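Local coordinates for NAD-dependent epimerase/dehydratase domain-containing protein (Ruegeria pomeroyi DSS-3, PDB 3IUS) that is of unknown function but, as a member of the NAD-dependent epimerase/dehydratase family, probably binds a nicotinamide dinucleotide through a Rossmann-type domain, at residues R171-I183 and V207-A220. Residues are numbered along the deposited sequence; the frame is centred on the assembly and turned at random.
Sequences RRIIKPGQVFSRI and VCDDEPVPPQDVIA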
loop_
_atom_site.group_PDB
_atom_site.type_symbol
_atom_site.label_atom_id
_atom_site.label_comp_id
_atom_site.label_asym_id
_atom_site.label_seq_id
_atom_site.Cartn_x
_atom_site.Cartn_y
_atom_site.Cartn_z
ATOM N N ARG A 171 12.019 -11.561 -17.717
ATOM C CA ARG A 171 11.099 -12.128 -18.689
ATOM C C ARG A 171 9.709 -11.544 -18.496
ATOM O O ARG A 171 9.332 -11.170 -17.386
ATOM C CB ARG A 171 11.071 -13.653 -18.559
ATOM C CG ARG A 171 10.970 -14.143 -17.124
ATOM C CD ARG A 171 11.887 -15.334 -16.869
ATOM N NE ARG A 171 11.340 -16.600 -17.353
ATOM C CZ ARG A 171 10.504 -17.368 -16.661
ATOM N NH1 ARG A 171 10.099 -16.991 -15.452
ATOM N NH2 ARG A 171 10.063 -18.509 -17.178
ATOM N N ARG A 172 8.960 -11.448 -19.586
ATOM C CA ARG A 172 7.591 -10.959 -19.513
ATOM C C ARG A 172 6.631 -12.142 -19.501
ATOM O O ARG A 172 6.543 -12.888 -20.475
ATOM C CB ARG A 172 7.293 -10.009 -20.679
ATOM C CG ARG A 172 8.044 -8.680 -20.599
ATOM C CD ARG A 172 7.766 -7.785 -21.799
ATOM N NE ARG A 172 8.205 -8.412 -23.044
ATOM C CZ ARG A 172 7.405 -8.657 -24.075
ATOM N NH1 ARG A 172 6.126 -8.304 -24.019
ATOM N NH2 ARG A 172 7.889 -9.236 -25.166
ATOM N N ILE A 173 5.927 -12.322 -18.386
ATOM C CA ILE A 173 4.966 -13.410 -18.258
ATOM C C ILE A 173 3.628 -12.999 -18.859
ATOM O O ILE A 173 3.025 -12.008 -18.433
ATOM C CB ILE A 173 4.738 -13.798 -16.782
ATOM C CG1 ILE A 173 6.069 -14.062 -16.075
ATOM C CG2 ILE A 173 3.805 -14.994 -16.682
ATOM C CD1 ILE A 173 6.881 -15.181 -16.686
ATOM N N ILE A 174 3.154 -13.774 -19.828
ATOM C CA ILE A 174 1.913 -13.451 -20.529
ATOM C C ILE A 174 0.725 -14.315 -20.093
ATOM O O ILE A 174 0.626 -15.475 -20.461
ATOM C CB ILE A 174 2.093 -13.574 -22.057
ATOM C CG1 ILE A 174 3.353 -12.838 -22.506
ATOM C CG2 ILE A 174 0.871 -13.033 -22.789
ATOM C CD1 ILE A 174 3.310 -11.356 -22.220
ATOM N N LYS A 175 -0.181 -13.746 -19.297
ATOM C CA LYS A 175 -1.429 -14.419 -18.967
ATOM C C LYS A 175 -2.542 -13.671 -19.689
ATOM O O LYS A 175 -2.721 -12.471 -19.468
ATOM C CB LYS A 175 -1.689 -14.365 -17.459
ATOM C CG LYS A 175 -3.046 -14.914 -17.036
ATOM C CD LYS A 175 -2.994 -16.412 -16.823
ATOM C CE LYS A 175 -4.360 -16.979 -16.474
ATOM N NZ LYS A 175 -4.934 -16.393 -15.239
ATOM N N PRO A 176 -3.294 -14.372 -20.551
ATOM C CA PRO A 176 -4.298 -13.709 -21.385
ATOM C C PRO A 176 -5.297 -12.941 -20.530
ATOM O O PRO A 176 -5.827 -13.499 -19.569
ATOM C CB PRO A 176 -5.003 -14.879 -22.081
ATOM C CG PRO A 176 -4.028 -15.993 -22.037
ATOM C CD PRO A 176 -3.302 -15.832 -20.739
ATOM N N GLY A 177 -5.514 -11.677 -20.876
ATOM C CA GLY A 177 -6.486 -10.839 -20.190
ATOM C C GLY A 177 -6.006 -10.256 -18.877
ATOM O O GLY A 177 -6.668 -9.387 -18.315
ATOM N N GLN A 178 -4.869 -10.731 -18.378
ATOM C CA GLN A 178 -4.385 -10.312 -17.061
ATOM C C GLN A 178 -3.998 -8.838 -16.989
ATOM O O GLN A 178 -3.269 -8.333 -17.824
ATOM C CB GLN A 178 -3.194 -11.163 -16.619
ATOM C CG GLN A 178 -2.726 -10.854 -15.208
ATOM C CD GLN A 178 -3.629 -11.463 -14.159
ATOM O OE1 GLN A 178 -3.964 -12.639 -14.225
ATOM N NE2 GLN A 178 -4.031 -10.660 -13.186
ATOM N N VAL A 179 -4.507 -8.149 -15.977
ATOM C CA VAL A 179 -4.026 -6.814 -15.678
ATOM C C VAL A 179 -3.717 -6.738 -14.185
ATOM O O VAL A 179 -4.281 -7.498 -13.388
ATOM C CB VAL A 179 -5.066 -5.747 -16.049
ATOM C CG1 VAL A 179 -5.360 -5.775 -17.541
ATOM C CG2 VAL A 179 -6.344 -5.965 -15.252
ATOM N N PHE A 180 -2.817 -5.832 -13.809
ATOM C CA PHE A 180 -2.543 -5.565 -12.399
ATOM C C PHE A 180 -2.814 -4.106 -12.045
ATOM O O PHE A 180 -2.683 -3.217 -12.881
ATOM C CB PHE A 180 -1.102 -5.921 -12.034
ATOM C CG PHE A 180 -0.828 -7.393 -12.015
ATOM C CD1 PHE A 180 -1.742 -8.276 -11.467
ATOM C CD2 PHE A 180 0.360 -7.891 -12.519
ATOM C CE1 PHE A 180 -1.483 -9.635 -11.438
ATOM C CE2 PHE A 180 0.626 -9.249 -12.494
ATOM C CZ PHE A 180 -0.300 -10.121 -11.957
ATOM N N SER A 181 -3.209 -3.856 -10.804
ATOM C CA SER A 181 -3.389 -2.488 -10.372
ATOM C C SER A 181 -2.105 -1.954 -9.759
ATOM O O SER A 181 -1.405 -2.667 -9.031
ATOM C CB SER A 181 -4.516 -2.395 -9.341
ATOM O OG SER A 181 -5.657 -3.083 -9.799
ATOM N N ARG A 182 -1.815 -0.688 -10.048
ATOM C CA ARG A 182 -0.644 -0.012 -9.505
ATOM C C ARG A 182 -0.997 1.321 -8.859
ATOM O O ARG A 182 -1.975 1.963 -9.236
ATOM C CB ARG A 182 0.366 0.270 -10.613
ATOM C CG ARG A 182 0.466 -0.791 -11.681
ATOM C CD ARG A 182 1.676 -0.514 -12.554
ATOM N NE ARG A 182 2.886 -0.404 -11.741
ATOM C CZ ARG A 182 3.971 0.285 -12.086
ATOM N NH1 ARG A 182 4.019 0.943 -13.236
ATOM N NH2 ARG A 182 5.011 0.323 -11.272
ATOM N N ILE A 183 -0.153 1.754 -7.926
ATOM C CA ILE A 183 -0.251 3.079 -7.327
ATOM C C ILE A 183 1.138 3.635 -6.997
ATOM O O ILE A 183 1.990 2.920 -6.477
ATOM C CB ILE A 183 -1.126 3.053 -6.055
ATOM C CG1 ILE A 183 -1.399 4.474 -5.553
ATOM C CG2 ILE A 183 -0.479 2.199 -4.964
ATOM C CD1 ILE A 183 -2.335 5.271 -6.430
ATOM N N VAL A 207 -7.073 2.453 -3.276
ATOM C CA VAL A 207 -6.001 3.383 -3.593
ATOM C C VAL A 207 -5.184 2.803 -4.728
ATOM O O VAL A 207 -4.269 2.019 -4.507
ATOM C CB VAL A 207 -5.105 3.696 -2.373
ATOM C CG1 VAL A 207 -4.089 4.767 -2.732
ATOM C CG2 VAL A 207 -5.961 4.166 -1.196
ATOM N N CYS A 208 -5.561 3.183 -5.944
ATOM C CA CYS A 208 -4.929 2.685 -7.160
ATOM C C CYS A 208 -5.034 3.779 -8.214
ATOM O O CYS A 208 -5.827 4.700 -8.067
ATOM C CB CYS A 208 -5.655 1.433 -7.660
ATOM S SG CYS A 208 -7.458 1.663 -7.855
ATOM N N ASP A 209 -4.252 3.675 -9.280
ATOM C CA ASP A 209 -4.342 4.667 -10.341
ATOM C C ASP A 209 -5.454 4.355 -11.352
ATOM O O ASP A 209 -6.278 3.466 -11.131
ATOM C CB ASP A 209 -2.979 4.885 -11.016
ATOM C CG ASP A 209 -2.581 3.747 -11.918
ATOM O OD1 ASP A 209 -3.447 2.909 -12.259
ATOM O OD2 ASP A 209 -1.391 3.701 -12.305
ATOM N N ASP A 210 -5.469 5.101 -12.451
ATOM C CA ASP A 210 -6.581 5.076 -13.395
ATOM C C ASP A 210 -6.524 3.964 -14.434
ATOM O O ASP A 210 -7.492 3.746 -15.163
ATOM C CB ASP A 210 -6.674 6.414 -14.128
ATOM C CG ASP A 210 -7.218 7.519 -13.250
ATOM O OD1 ASP A 210 -7.714 7.207 -12.154
ATOM O OD2 ASP A 210 -7.139 8.693 -13.661
ATOM N N GLU A 211 -5.396 3.271 -14.518
ATOM C CA GLU A 211 -5.178 2.379 -15.648
ATOM C C GLU A 211 -4.663 0.992 -15.265
ATOM O O GLU A 211 -3.451 0.768 -15.176
ATOM C CB GLU A 211 -4.239 3.033 -16.661
ATOM C CG GLU A 211 -4.013 2.202 -17.905
ATOM C CD GLU A 211 -3.306 2.972 -19.003
ATOM O OE1 GLU A 211 -3.217 4.211 -18.907
ATOM O OE2 GLU A 211 -2.842 2.331 -19.969
ATOM N N PRO A 212 -5.595 0.058 -15.018
ATOM C CA PRO A 212 -5.220 -1.347 -14.881
ATOM C C PRO A 212 -4.364 -1.723 -16.073
ATOM O O PRO A 212 -4.732 -1.401 -17.202
ATOM C CB PRO A 212 -6.560 -2.064 -14.955
ATOM C CG PRO A 212 -7.520 -1.086 -14.346
ATOM C CD PRO A 212 -7.024 0.285 -14.721
ATOM N N VAL A 213 -3.250 -2.383 -15.821
ATOM C CA VAL A 213 -2.278 -2.598 -16.880
ATOM C C VAL A 213 -1.708 -4.009 -16.851
ATOM O O VAL A 213 -1.413 -4.547 -15.791
ATOM C CB VAL A 213 -1.144 -1.544 -16.801
ATOM C CG1 VAL A 213 -0.413 -1.623 -15.463
ATOM C CG2 VAL A 213 -0.164 -1.717 -17.950
ATOM N N PRO A 214 -1.567 -4.624 -18.030
ATOM C CA PRO A 214 -0.864 -5.907 -18.113
ATOM C C PRO A 214 0.574 -5.718 -17.638
ATOM O O PRO A 214 1.239 -4.792 -18.101
ATOM C CB PRO A 214 -0.890 -6.221 -19.612
ATOM C CG PRO A 214 -2.070 -5.452 -20.142
ATOM C CD PRO A 214 -2.103 -4.190 -19.330
ATOM N N PRO A 215 1.041 -6.571 -16.711
ATOM C CA PRO A 215 2.370 -6.431 -16.111
ATOM C C PRO A 215 3.456 -6.389 -17.183
ATOM O O PRO A 215 4.456 -5.695 -17.023
ATOM C CB PRO A 215 2.503 -7.708 -15.263
ATOM C CG PRO A 215 1.439 -8.642 -15.808
ATOM C CD PRO A 215 0.322 -7.721 -16.139
ATOM N N GLN A 216 3.236 -7.111 -18.273
ATOM C CA GLN A 216 4.231 -7.173 -19.350
ATOM C C GLN A 216 4.394 -5.827 -20.062
ATOM O O GLN A 216 5.418 -5.574 -20.697
ATOM C CB GLN A 216 3.896 -8.283 -20.357
ATOM C CG GLN A 216 2.607 -8.085 -21.152
ATOM C CD GLN A 216 1.392 -8.692 -20.462
ATOM O OE1 GLN A 216 1.356 -8.798 -19.244
ATOM N NE2 GLN A 216 0.402 -9.109 -21.247
ATOM N N ASP A 217 3.383 -4.968 -19.947
ATOM C CA ASP A 217 3.420 -3.661 -20.597
ATOM C C ASP A 217 4.283 -2.689 -19.802
ATOM O O ASP A 217 4.895 -1.785 -20.363
ATOM C CB ASP A 217 2.007 -3.088 -20.748
ATOM C CG ASP A 217 1.214 -3.755 -21.861
ATOM O OD1 ASP A 217 1.734 -4.687 -22.511
ATOM O OD2 ASP A 217 0.068 -3.328 -22.093
ATOM N N VAL A 218 4.310 -2.855 -18.486
ATOM C CA VAL A 218 5.129 -1.983 -17.660
ATOM C C VAL A 218 6.599 -2.242 -17.956
ATOM O O VAL A 218 7.373 -1.318 -18.237
ATOM C CB VAL A 218 4.839 -2.180 -16.179
ATOM C CG1 VAL A 218 5.706 -1.248 -15.346
ATOM C CG2 VAL A 218 3.371 -1.912 -15.910
ATOM N N ILE A 219 6.967 -3.515 -17.893
ATOM C CA ILE A 219 8.308 -3.969 -18.239
ATOM C C ILE A 219 8.701 -3.482 -19.631
ATOM O O ILE A 219 9.801 -2.956 -19.835
ATOM C CB ILE A 219 8.371 -5.504 -18.186
ATOM C CG1 ILE A 219 8.267 -5.989 -16.738
ATOM C CG2 ILE A 219 9.639 -6.027 -18.867
ATOM C CD1 ILE A 219 8.164 -7.494 -16.596
ATOM N N ALA A 220 7.801 -3.654 -20.594
ATOM C CA ALA A 220 8.071 -3.204 -21.953
ATOM C C ALA A 220 8.333 -1.700 -22.016
ATOM O O ALA A 220 9.243 -1.249 -22.692
ATOM C CB ALA A 220 6.919 -3.585 -22.881
HETATM O O HOH W 1 0.447 -11.250 -18.012
HETATM O O HOH W 2 -2.044 -9.836 -19.897
HETATM O O HOH W 3 -3.309 0.336 -12.250
#
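Phe180 and Val213 exchange two backbone hydrogen bonds, an isolated antiparallel bridge of the hydrogen-bonded kind. Phe180 N gives to Val213 O at 2.7 Å and 176°, an almost straight bond; Val213 N returns the bond to Phe180 O. A third bond joins Asp209 N to Arg182 O at 2.8 Å. Beside the bridge, the Phe180 and Pro215 side chains cross at about a right angle, Phe180 CD2 and CE2 meeting Pro215 CB and CG obliquely, with CE2 3.5 Å from CG. Val179 lies alongside Pro212 and Pro214, pointing the same way as both, its CG2 on Pro212 CB and its CG1 on Pro214 CD.

The side chain of Arg182 bends at chi3 (55°), which lays its guanidinium against Val218: Val218 CG1 sits over one face of the guanidinium, 3.5 Å from Arg182 NH1, while Arg182 CD rests on Val213 CG1. NH1 has no polar partner in the model, but Tyr155 makes a cation-pi contact with this arginine. Cut back to alanine, this position is likely to leave the methyls of Val213 and Val218 uncovered and Tyr155 without its cation.

One connection leads into the Rossmann-type sheet at strand 182-184 and the other out of it after strand 204-207, both strands pairing with strand 146-155; together they link it to the part holding strand 172-174 and helix 215-226. There strand and helix segments run nearly antiparallel (155°), axes 7.7 Å apart. Arg172 CG packs on Ile219 CG2 at 3.5 Å, and the Ile174 and Gln216 side chains cross at about a right angle, Ile174 CD1 resting on Gln216 CG.

Farther out, one water bridges Gln216 OE1 to Ile173 O and Lys175 N, and another joins Gln216 NE2 to Lys175 O and Gln178 O, tying Gln216 of the helix to the type II turn Lys175-Gln178. Asp209 OD1 accepts from Glu211 N in an Asx turn, and a third water connects that oxygen to Arg182 N.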